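Local coordinates for protein phosphoethanolamine N-methyltransferase 1 (PDB 4KRG) that catalyses methyl transfer from S-adenosylmethionine to phosphoethanolamine, probably the opening methylation of nematode phosphocholine biosynthesis, at residues A[359-362]-A[363-367]; A[378-381]-A[382-386]; A[258-261]-A[262-265]; A[191-194]-A[195-199]; A[245-249]-A[250-254]. All coordinates share one frame; numbering follows the deposited sequence.

Overall arrangement
Along the chain the order is interaction 4, 5, 3, 1, 2. Interactions 4, 5 and 3 cluster: centres of 4 and 5 lie 11 Å apart and those of 3 and 4 lie 13 Å apart. Interactions 5 and 3 both use helix 249-271, and interaction 4, on helix 189-198, touches both through packing with Thr247, Leu252 and Trp260. Interactions 1 and 2 form a second group, centres 16 Å apart, one before and one after strand 372-378 in the chain. The centres of interactions 1 and 3 lie about 30 Å apart, on opposite sides of the chain's centre. The two groups fit a di-domain methyltransferase whose first part carries the bound phosphoethanolamine.

Interaction 1: residues A[359-362]-A[363-367]; sequences SSSI and DYWNQ. With BOG (octyl beta-D-glucopyranoside), chain E.
Helix 358-367 is short and amphipathic, and its successive turns set Ser361 against Trp365, Ile362 against Asn366 and Ser359 against Asp363. The backbone follows the i to i+4 pattern of an alpha-helix: Trp365 N donates to Ser361 O at 3.0 Å and Asn366 N to Ile362 O at 2.7 Å. The small Ser361 suits a site beside a bulky indole, for its OG reaches the ring's edge, in plane, 3.5 Å from Trp365 CD1. A chi1 of -178° puts OG beside the carbonyl carbon, where it meets that edge, and the hydroxyl also bonds to that of Tyr299. Trp365 CD1 further lies 3.2 Å from Ser361 O. On one face of the indole sits Tyr364 CD2, 3.5 Å above the ring plane and over its centre. At the six-membered end, Trp365 CZ3 comes to 3.7 Å from C2' of the detergent octyl glucoside, whose alkyl chain meets the indole obliquely. Ile362 and Asn366 run side by side, the CG2 methyl 3.7 Å from Asn366 OD1, an oxygen whose hydrogen bond comes from Ser394. On the more exposed flank a water joins Ser359 OG, in one of its two conformers, to Asp363 OD2, the water donating to the carboxylate at 2.6 Å. The aromatic side of the helix rests on strands: Trp365 makes edge-to-face stacks with Trp326 of strand 324-329 and Phe372 of strand 372-378, while Tyr364 stacks in the same manner on Trp215 of strand 208-218.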
# COMPACT_ATOMS: atom_id res chain seq x y z
N SER A 359 5.52 5.40 -13.53
CA SER A 359 4.86 4.54 -14.51
C SER A 359 3.84 3.62 -13.85
O SER A 359 2.76 3.39 -14.39
CB SER A 359 5.91 3.72 -15.26
OG SER A 359 5.30 2.86 -16.20
N SER A 360 4.20 3.10 -12.68
CA SER A 360 3.32 2.21 -11.92
C SER A 360 2.01 2.91 -11.54
O SER A 360 0.92 2.36 -11.73
CB SER A 360 4.03 1.71 -10.66
OG SER A 360 3.11 1.06 -9.80
N SER A 361 2.13 4.13 -11.02
CA SER A 361 0.96 4.90 -10.61
C SER A 361 0.10 5.28 -11.82
O SER A 361 -1.13 5.27 -11.76
CB SER A 361 1.37 6.16 -9.84
OG SER A 361 0.22 6.86 -9.42
N ILE A 362 0.75 5.61 -12.92
CA ILE A 362 0.02 5.98 -14.13
C ILE A 362 -0.81 4.79 -14.63
O ILE A 362 -1.97 4.97 -15.01
CB ILE A 362 0.95 6.54 -15.22
CG1 ILE A 362 1.44 7.93 -14.81
CG2 ILE A 362 0.25 6.59 -16.57
CD1 ILE A 362 2.34 8.58 -15.84
N ASP A 363 -0.24 3.59 -14.61
CA ASP A 363 -0.98 2.39 -15.01
C ASP A 363 -2.23 2.19 -14.16
O ASP A 363 -3.32 2.02 -14.69
CB ASP A 363 -0.11 1.14 -14.92
CG ASP A 363 0.89 1.03 -16.06
OD1 ASP A 363 0.70 1.71 -17.08
OD2 ASP A 363 1.85 0.24 -15.93
N TYR A 364 -2.05 2.22 -12.85
CA TYR A 364 -3.15 2.14 -11.90
C TYR A 364 -4.28 3.10 -12.25
O TYR A 364 -5.44 2.71 -12.35
CB TYR A 364 -2.62 2.47 -10.50
CG TYR A 364 -3.60 2.31 -9.37
CD1 TYR A 364 -3.76 1.09 -8.73
CD2 TYR A 364 -4.34 3.38 -8.92
CE1 TYR A 364 -4.63 0.94 -7.69
CE2 TYR A 364 -5.23 3.25 -7.87
CZ TYR A 364 -5.37 2.02 -7.25
OH TYR A 364 -6.25 1.87 -6.21
N TRP A 365 -3.94 4.37 -12.45
CA TRP A 365 -4.98 5.37 -12.66
C TRP A 365 -5.54 5.34 -14.08
O TRP A 365 -6.70 5.66 -14.30
CB TRP A 365 -4.49 6.75 -12.24
CG TRP A 365 -4.33 6.86 -10.75
CD1 TRP A 365 -3.17 7.05 -10.06
CD2 TRP A 365 -5.39 6.77 -9.79
NE1 TRP A 365 -3.44 7.08 -8.71
CE2 TRP A 365 -4.79 6.92 -8.51
CE3 TRP A 365 -6.77 6.58 -9.86
CZ2 TRP A 365 -5.53 6.88 -7.33
CZ3 TRP A 365 -7.50 6.55 -8.69
CH2 TRP A 365 -6.88 6.71 -7.44
N ASN A 366 -4.71 4.92 -15.03
CA ASN A 366 -5.17 4.68 -16.39
C ASN A 366 -6.26 3.62 -16.41
O ASN A 366 -7.32 3.80 -17.02
CB ASN A 366 -4.01 4.19 -17.25
CG ASN A 366 -3.76 5.08 -18.43
OD1 ASN A 366 -2.63 5.53 -18.66
ND2 ASN A 366 -4.81 5.33 -19.21
N GLN A 367 -6.00 2.51 -15.72
CA GLN A 367 -6.95 1.40 -15.66
C GLN A 367 -8.27 1.83 -15.04
O GLN A 367 -9.31 1.21 -15.29
CB GLN A 367 -6.37 0.24 -14.85
CG GLN A 367 -5.09 -0.35 -15.43
CD GLN A 367 -4.60 -1.54 -14.64
OE1 GLN A 367 -3.41 -1.64 -14.32
NE2 GLN A 367 -5.50 -2.47 -14.34
C1 BOG E . -11.33 12.13 -10.78
O1 BOG E . -10.83 11.04 -10.09
C2 BOG E . -12.42 11.71 -11.74
O2 BOG E . -11.86 10.85 -12.73
C3 BOG E . -13.03 12.90 -12.40
O3 BOG E . -14.12 12.48 -13.27
C4 BOG E . -13.52 13.89 -11.40
O4 BOG E . -14.03 15.07 -12.07
C5 BOG E . -12.40 14.30 -10.45
O5 BOG E . -11.83 13.12 -9.80
C6 BOG E . -12.90 15.20 -9.42
O6 BOG E . -11.99 16.25 -9.29
C1' BOG E . -9.44 11.17 -9.78
C2' BOG E . -9.00 9.88 -9.05
C3' BOG E . -9.84 9.62 -7.81
C4' BOG E . -9.24 9.59 -6.55
C5' BOG E . -10.07 10.06 -5.32
C6' BOG E . -9.35 9.83 -3.98
C7' BOG E . -8.51 11.04 -3.51
C8' BOG E . -9.13 11.71 -2.33
O HOH W 1 4.43 0.50 -15.40
O HOH W 2 3.38 2.89 -18.67
O HOH W 3 -0.71 5.91 -7.39

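Interaction 2: residues A[378-381]-A[382-386]; sequences TELL and ATCDD
This is the local contact of a single helical turn, helix 380-383, where Glu379 meets Thr383 and Leu380 meets Cys384 just beyond strand 372-378. Glu379 is the N-cap residue, and its positive phi (61°) lets the chain swing abruptly from strand into helix. Its carbonyl oxygen is gripped twice by Thr383: OG1 donates to Glu379 O at 2.9 Å, and the backbone N is shared weakly between Glu379 O, at 3.2 Å, and Leu380 O. Threonine suits the place because chi1 of 70° sets OG1 between its own nitrogen and carbonyl carbon, facing back down the turn, and leaves CG2 3.9 Å from Glu379 CB. The carboxylate of Glu379 is buried yet satisfied by the backbone nitrogens of Gln305 and Arg306. The parallel strands 297-302, 372-378 and 400-408 lie next to one another here, as in a Rossmann-like methyltransferase fold, and the turn rides on their ends. Glu406 of strand 400-408 receives hydrogen bonds from the nitrogens of Leu381 and Ala382 in the first turn. Cys384, the first residue to leave helical geometry, closes the turn by donating from its N to Leu380 O at 3.0 Å. Its short side chain brings SG to 4.0 Å from Leu380 CD1, an apolar contact, and both side chains pack on Phe301 and Ile389. Arg419 bonds to the carbonyl oxygens of Leu381 and Cys384 and forms a salt bridge with Asp386.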
# COMPACT_ATOMS: atom_id res chain seq x y z
N THR A 378 7.47 17.07 -6.53
CA THR A 378 8.86 17.38 -6.28
C THR A 378 9.69 16.35 -7.04
O THR A 378 9.30 15.19 -7.12
CB THR A 378 9.19 17.33 -4.75
OG1 THR A 378 8.74 16.09 -4.20
CG2 THR A 378 8.51 18.47 -4.00
N GLU A 379 10.82 16.77 -7.63
CA GLU A 379 11.75 15.85 -8.30
C GLU A 379 11.20 15.05 -9.48
O GLU A 379 11.68 13.94 -9.75
CB GLU A 379 12.35 14.85 -7.30
CG GLU A 379 13.20 15.44 -6.23
CD GLU A 379 13.75 14.39 -5.29
OE1 GLU A 379 12.95 13.75 -4.58
OE2 GLU A 379 14.98 14.19 -5.28
N LEU A 380 10.21 15.58 -10.19
CA LEU A 380 9.65 14.85 -11.34
C LEU A 380 10.65 14.65 -12.47
O LEU A 380 10.92 13.51 -12.87
CB LEU A 380 8.41 15.56 -11.88
CG LEU A 380 7.71 14.83 -13.04
CD1 LEU A 380 6.98 13.58 -12.54
CD2 LEU A 380 6.76 15.76 -13.78
N LEU A 381 11.19 15.74 -12.99
CA LEU A 381 12.16 15.68 -14.09
C LEU A 381 13.45 15.01 -13.64
O LEU A 381 14.12 14.34 -14.43
CB LEU A 381 12.46 17.08 -14.63
CG LEU A 381 11.28 18.02 -14.85
CD1 LEU A 381 11.75 19.35 -15.42
CD2 LEU A 381 10.25 17.41 -15.76
N ALA A 382 13.79 15.18 -12.37
CA ALA A 382 15.04 14.66 -11.82
C ALA A 382 15.06 13.13 -11.78
O ALA A 382 16.11 12.52 -11.98
CB ALA A 382 15.27 15.24 -10.43
N THR A 383 13.91 12.52 -11.54
CA THR A 383 13.84 11.07 -11.30
C THR A 383 13.15 10.25 -12.39
O THR A 383 13.33 9.03 -12.45
CB THR A 383 13.18 10.75 -9.94
OG1 THR A 383 11.78 11.06 -10.01
CG2 THR A 383 13.81 11.56 -8.83
N CYS A 384 12.35 10.89 -13.24
CA CYS A 384 11.57 10.18 -14.26
C CYS A 384 12.06 10.46 -15.67
O CYS A 384 12.61 11.54 -15.94
CB CYS A 384 10.10 10.58 -14.16
SG CYS A 384 9.39 10.34 -12.53
N ASP A 385 11.84 9.51 -16.58
CA ASP A 385 12.20 9.73 -17.98
C ASP A 385 11.07 10.35 -18.80
O ASP A 385 9.92 10.41 -18.35
CB ASP A 385 12.74 8.45 -18.65
CG ASP A 385 11.72 7.32 -18.71
OD1 ASP A 385 10.52 7.56 -18.44
OD2 ASP A 385 12.12 6.19 -19.06
N ASP A 386 11.40 10.83 -19.99
CA ASP A 386 10.43 11.47 -20.88
C ASP A 386 9.22 10.60 -21.14
O ASP A 386 8.08 11.07 -21.09
CB ASP A 386 11.08 11.84 -22.21
CG ASP A 386 11.97 13.05 -22.10
OD1 ASP A 386 11.88 13.76 -21.08
OD2 ASP A 386 12.75 13.29 -23.05

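Interaction 3: residues A[258-261]-A[262-265]; sequences QIWP and AEQK
Residues 258-265 run helically through a kink at Pro261, with Glu263 N bonded to Ile259 O at 3.0 Å and Gln264 N to Trp260 O at 2.8 Å. It is a proline kink within the long helix 249-271: the ring nitrogen has no hydrogen to offer the preceding turn, whereas Pro261 O still accepts from Lys265 N. Glu263 extends along the helix surface between two partners. Its CG is attached anti to the carbonyl carbon (chi1 -67°), which lays the chain beside Ile259, and the carboxylate end lies by the CG2 methyl, OE2 standing 3.5 Å from Ile259 CG2. The other oxygen, OE1, meets the indole of Trp260 at its edge, 3.7 Å from CD1, with ring and carboxylate planes 44° apart. The hydrogen bond of OE1 is with the Tyr333 hydroxyl in helix 332-345, so the glutamate spans two helices. Trp260 fills the interface with helix 189-198, where it makes a cation-pi contact with Lys194. Gln264 has both ends of its amide engaged, by Ser190 and Tyr333 O. Lys265 forms a salt bridge with Asp268, and the base of its side chain stays close to the turn before, CG 3.4 Å from Pro261 O.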
# COMPACT_ATOMS: atom_id res chain seq x y z
N GLN A 258 14.19 -8.08 11.96
CA GLN A 258 15.12 -7.22 12.69
C GLN A 258 15.57 -5.96 11.93
O GLN A 258 15.34 -4.84 12.39
CB GLN A 258 16.34 -8.03 13.14
CG GLN A 258 16.39 -8.31 14.65
CD GLN A 258 15.27 -9.23 15.12
OE1 GLN A 258 15.12 -10.35 14.63
NE2 GLN A 258 14.48 -8.75 16.08
N ILE A 259 16.22 -6.15 10.78
CA ILE A 259 16.82 -5.05 10.03
C ILE A 259 15.82 -3.96 9.60
O ILE A 259 16.01 -2.78 9.89
CB ILE A 259 17.54 -5.56 8.76
CG1 ILE A 259 18.63 -6.59 9.11
CG2 ILE A 259 18.13 -4.39 7.98
CD1 ILE A 259 19.85 -6.02 9.82
N TRP A 260 14.77 -4.38 8.91
CA TRP A 260 13.76 -3.45 8.40
C TRP A 260 12.94 -2.72 9.48
O TRP A 260 12.77 -1.51 9.39
CB TRP A 260 12.83 -4.14 7.40
CG TRP A 260 13.51 -4.58 6.13
CD1 TRP A 260 14.69 -4.12 5.62
CD2 TRP A 260 13.04 -5.57 5.20
NE1 TRP A 260 14.99 -4.76 4.44
CE2 TRP A 260 13.99 -5.65 4.16
CE3 TRP A 260 11.91 -6.39 5.16
CZ2 TRP A 260 13.83 -6.53 3.09
CZ3 TRP A 260 11.76 -7.25 4.09
CH2 TRP A 260 12.72 -7.32 3.07
N PRO A 261 12.43 -3.45 10.50
CA PRO A 261 11.66 -2.71 11.51
C PRO A 261 12.52 -1.67 12.23
O PRO A 261 12.02 -0.64 12.67
CB PRO A 261 11.22 -3.80 12.49
CG PRO A 261 11.23 -5.06 11.68
CD PRO A 261 12.40 -4.90 10.76
N ALA A 262 13.81 -1.96 12.33
CA ALA A 262 14.76 -1.03 12.92
C ALA A 262 14.91 0.21 12.04
O ALA A 262 14.85 1.34 12.53
CB ALA A 262 16.09 -1.70 13.13
N GLU A 263 15.12 -0.01 10.75
CA GLU A 263 15.26 1.09 9.80
C GLU A 263 13.99 1.92 9.74
O GLU A 263 14.06 3.14 9.63
CB GLU A 263 15.65 0.57 8.41
CG GLU A 263 17.04 -0.04 8.36
CD GLU A 263 17.35 -0.75 7.04
OE1 GLU A 263 16.44 -0.90 6.20
OE2 GLU A 263 18.52 -1.15 6.85
N GLN A 264 12.83 1.27 9.82
CA GLN A 264 11.57 2.01 9.87
C GLN A 264 11.53 2.91 11.09
O GLN A 264 11.16 4.08 10.98
CB GLN A 264 10.37 1.07 9.90
CG GLN A 264 9.04 1.81 9.99
CD GLN A 264 8.76 2.66 8.76
OE1 GLN A 264 8.33 2.15 7.73
NE2 GLN A 264 8.99 3.97 8.87
N LYS A 265 11.91 2.38 12.24
CA LYS A 265 11.87 3.16 13.48
C LYS A 265 12.71 4.43 13.42
O LYS A 265 12.32 5.46 13.97
CB LYS A 265 12.23 2.32 14.71
CG LYS A 265 11.13 1.41 15.24
CD LYS A 265 9.73 2.03 15.11
CE LYS A 265 9.51 3.24 16.02
NZ LYS A 265 8.21 3.90 15.72

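Interaction 4: residues A[191-194]-A[195-199]; sequences LYIK and LLRAI
Arg197 packs along Ile193 one turn earlier in helix 189-198, and its side chain can be traced outward from the backbone. CB lies 3.7 Å from Ile193 O. Because CG is anti to the carbonyl carbon (chi1 -64°), it leans back over the preceding turn and comes to 3.3 Å from the same Ile193 O. CD then passes beside the isoleucine, 4.1 Å from the CG2 methyl, the two side chains lying alongside and pointing the same way. A bend at chi3 (71°) turns the guanidinium away from the turn, and there NH1 forms a salt bridge with Glu332 and NH2 another with Glu356. Arginine fits this place because its apolar stem runs beside the isoleucine while its tip bridges two acids, which hold the guanidinium from two ends. Lys194 NZ lies 5.8 Å from Arg197 NH1. These like charges are probably eased by the two acids. Beneath the side chains, Arg197 N donates to Ile193 O at 3.1 Å and Leu196 N to Tyr192 O at 3.0 Å. Leu196 folds back over the preceding turn, its CG 3.3 Å from Tyr192 O, and its side chain touches Phe211 and Val213 of strand 208-218. Leu195 faces helix 136-149, and Leu191 faces helix 249-271. Such a spread of leucines and isoleucine round the axis is typical of a buried helix packed between a sheet and neighbouring helices, here in the domain that binds phosphoethanolamine.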
# COMPACT_ATOMS: atom_id res chain seq x y z
N LEU A 191 6.92 -3.03 5.76
CA LEU A 191 7.54 -4.35 5.90
C LEU A 191 6.94 -5.36 4.93
O LEU A 191 7.63 -6.24 4.40
CB LEU A 191 7.39 -4.86 7.33
CG LEU A 191 8.01 -3.94 8.38
CD1 LEU A 191 7.96 -4.59 9.75
CD2 LEU A 191 9.44 -3.62 8.01
N TYR A 192 5.63 -5.25 4.72
CA TYR A 192 4.98 -6.14 3.78
C TYR A 192 5.49 -5.83 2.37
O TYR A 192 5.91 -6.74 1.66
CB TYR A 192 3.47 -5.99 3.88
CG TYR A 192 2.87 -6.60 5.12
CD1 TYR A 192 2.99 -7.96 5.38
CD2 TYR A 192 2.16 -5.82 6.03
CE1 TYR A 192 2.42 -8.53 6.51
CE2 TYR A 192 1.58 -6.39 7.15
CZ TYR A 192 1.72 -7.74 7.38
OH TYR A 192 1.17 -8.30 8.50
N ILE A 193 5.50 -4.56 2.00
CA ILE A 193 5.96 -4.16 0.66
C ILE A 193 7.40 -4.62 0.42
O ILE A 193 7.70 -5.23 -0.60
CB ILE A 193 5.87 -2.64 0.44
CG1 ILE A 193 4.44 -2.14 0.66
CG2 ILE A 193 6.35 -2.27 -0.95
CD1 ILE A 193 4.35 -0.63 0.87
N LYS A 194 8.29 -4.34 1.37
CA LYS A 194 9.70 -4.71 1.22
C LYS A 194 9.90 -6.22 1.15
O LYS A 194 10.71 -6.70 0.36
CB LYS A 194 10.55 -4.08 2.32
CG LYS A 194 10.65 -2.56 2.22
CD LYS A 194 11.68 -1.97 3.18
CE LYS A 194 13.11 -2.22 2.71
NZ LYS A 194 13.35 -1.66 1.35
N LEU A 195 9.17 -6.97 1.97
CA LEU A 195 9.29 -8.43 1.93
C LEU A 195 8.90 -8.96 0.56
O LEU A 195 9.60 -9.77 -0.02
CB LEU A 195 8.43 -9.09 3.01
CG LEU A 195 8.38 -10.62 2.94
CD1 LEU A 195 9.79 -11.20 2.99
CD2 LEU A 195 7.54 -11.19 4.06
N LEU A 196 7.78 -8.47 0.04
CA LEU A 196 7.30 -8.90 -1.26
C LEU A 196 8.33 -8.64 -2.36
O LEU A 196 8.60 -9.51 -3.18
CB LEU A 196 5.96 -8.22 -1.57
CG LEU A 196 4.77 -8.72 -0.74
CD1 LEU A 196 3.62 -7.72 -0.75
CD2 LEU A 196 4.31 -10.06 -1.27
N ARG A 197 8.91 -7.45 -2.35
CA ARG A 197 9.88 -7.06 -3.36
C ARG A 197 11.19 -7.83 -3.23
O ARG A 197 11.90 -8.02 -4.21
CB ARG A 197 10.16 -5.55 -3.30
CG ARG A 197 8.95 -4.66 -3.61
CD ARG A 197 9.33 -3.19 -3.61
NE ARG A 197 10.17 -2.84 -4.75
CZ ARG A 197 10.90 -1.73 -4.85
NH1 ARG A 197 10.91 -0.86 -3.85
NH2 ARG A 197 11.62 -1.51 -5.93
N ALA A 198 11.49 -8.29 -2.03
CA ALA A 198 12.76 -8.98 -1.77
C ALA A 198 12.78 -10.40 -2.30
O ALA A 198 13.81 -10.88 -2.78
CB ALA A 198 13.07 -8.98 -0.28
N ILE A 199 11.64 -11.09 -2.21
CA ILE A 199 11.56 -12.52 -2.52
C ILE A 199 12.11 -12.88 -3.91
O ILE A 199 11.77 -12.24 -4.91
CB ILE A 199 10.11 -13.05 -2.36
CG1 ILE A 199 9.76 -13.18 -0.88
CG2 ILE A 199 9.94 -14.40 -3.04
CD1 ILE A 199 8.30 -13.48 -0.62

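Interaction 5: residues A[245-249]-A[250-254]; sequences EETSV and DDLLN
Thr247 and Leu252 form the close-packed side of this contact, while Ser248 and the two aspartates after it make up the polar, solvent-facing side. The threonine and leucine side chains cross at about a right angle, with Thr247 CB 3.8 Å from Leu252 CG and OG1 3.7 Å from CD1. The branched threonine serves both needs of its place: its carbon skeleton packs on leucine, while OG1 takes a hydrogen bond from the backbone N of Arg200. Leu252 also folds over the end of the loop, its CG 3.2 Å from Ser248 O, and carries on to Leu195 and Ala198 of helix 189-198. The polar side is built on the N-cap of helix 249-271. Ser248 OG accepts from Asp251 N at 2.9 Å with an N-H...O angle of 159°, which satisfies a nitrogen of the first turn that has no preceding helical turn to supply a carbonyl. The short side chain turns back onto that nitrogen with chi1 at 74°. The first regular turns follow, Leu252 N donating to Ser248 O at 3.1 Å and Leu253 N to Val249 O at 2.8 Å. On the outer side Asp251 brings CB to 3.3 Å from Ser248 OG, with its carboxyl carbon close behind. Asp250 is likewise exposed but holds Arg137 of helix 136-149 by a salt bridge. Both acids would be expected to interact favourably with the positive end of the helix dipole.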
# COMPACT_ATOMS: atom_id res chain seq x y z
N GLU A 245 19.49 -14.18 -7.65
CA GLU A 245 19.81 -15.30 -6.77
C GLU A 245 18.74 -15.51 -5.71
O GLU A 245 18.13 -14.54 -5.23
CB GLU A 245 21.17 -15.09 -6.10
CG GLU A 245 21.25 -13.85 -5.22
CD GLU A 245 22.48 -13.85 -4.31
OE1 GLU A 245 23.46 -14.55 -4.64
OE2 GLU A 245 22.46 -13.15 -3.28
N GLU A 246 18.50 -16.76 -5.33
CA GLU A 246 17.43 -17.10 -4.39
C GLU A 246 17.60 -16.38 -3.06
O GLU A 246 18.71 -16.08 -2.64
CB GLU A 246 17.39 -18.60 -4.12
CG GLU A 246 17.01 -19.44 -5.31
CD GLU A 246 17.09 -20.92 -5.04
OE1 GLU A 246 17.94 -21.60 -5.67
OE2 GLU A 246 16.32 -21.41 -4.19
N THR A 247 16.48 -16.09 -2.42
CA THR A 247 16.51 -15.56 -1.07
C THR A 247 15.96 -16.64 -0.17
O THR A 247 14.81 -17.05 -0.33
CB THR A 247 15.64 -14.30 -0.93
OG1 THR A 247 14.38 -14.52 -1.57
CG2 THR A 247 16.34 -13.11 -1.56
N SER A 248 16.78 -17.11 0.76
CA SER A 248 16.38 -18.17 1.68
C SER A 248 15.42 -17.63 2.72
O SER A 248 15.23 -16.42 2.83
CB SER A 248 17.61 -18.75 2.38
OG SER A 248 18.10 -17.84 3.36
N VAL A 249 14.81 -18.53 3.49
CA VAL A 249 13.92 -18.13 4.58
C VAL A 249 14.70 -17.41 5.69
O VAL A 249 14.23 -16.41 6.23
CB VAL A 249 13.15 -19.34 5.17
CG1 VAL A 249 12.24 -18.90 6.30
CG2 VAL A 249 12.33 -20.00 4.09
N ASP A 250 15.88 -17.91 6.01
CA ASP A 250 16.72 -17.30 7.03
C ASP A 250 17.21 -15.90 6.63
O ASP A 250 17.25 -15.00 7.47
CB ASP A 250 17.90 -18.20 7.38
CG ASP A 250 17.49 -19.45 8.14
OD1 ASP A 250 16.51 -19.39 8.91
OD2 ASP A 250 18.15 -20.49 7.97
N ASP A 251 17.57 -15.74 5.36
CA ASP A 251 18.03 -14.45 4.84
C ASP A 251 16.91 -13.42 4.83
O ASP A 251 17.12 -12.24 5.09
CB ASP A 251 18.61 -14.61 3.42
CG ASP A 251 20.05 -15.10 3.42
OD1 ASP A 251 20.58 -15.48 4.49
OD2 ASP A 251 20.67 -15.12 2.32
N LEU A 252 15.70 -13.88 4.51
CA LEU A 252 14.53 -13.01 4.49
C LEU A 252 14.08 -12.68 5.90
O LEU A 252 13.67 -11.56 6.18
CB LEU A 252 13.39 -13.67 3.72
CG LEU A 252 13.56 -13.72 2.20
CD1 LEU A 252 12.52 -14.64 1.57
CD2 LEU A 252 13.45 -12.32 1.62
N LEU A 253 14.17 -13.67 6.79
CA LEU A 253 13.73 -13.51 8.17
C LEU A 253 14.54 -12.46 8.92
O LEU A 253 13.99 -11.64 9.65
CB LEU A 253 13.77 -14.86 8.90
CG LEU A 253 13.10 -14.92 10.28
CD1 LEU A 253 11.64 -14.48 10.20
CD2 LEU A 253 13.20 -16.31 10.87
N ASN A 254 15.85 -12.48 8.73
CA ASN A 254 16.71 -11.46 9.33
C ASN A 254 16.25 -10.06 8.96
O ASN A 254 16.17 -9.17 9.81
CB ASN A 254 18.15 -11.63 8.86
CG ASN A 254 19.06 -10.54 9.40
OD1 ASN A 254 18.97 -10.16 10.56
ND2 ASN A 254 19.93 -10.03 8.53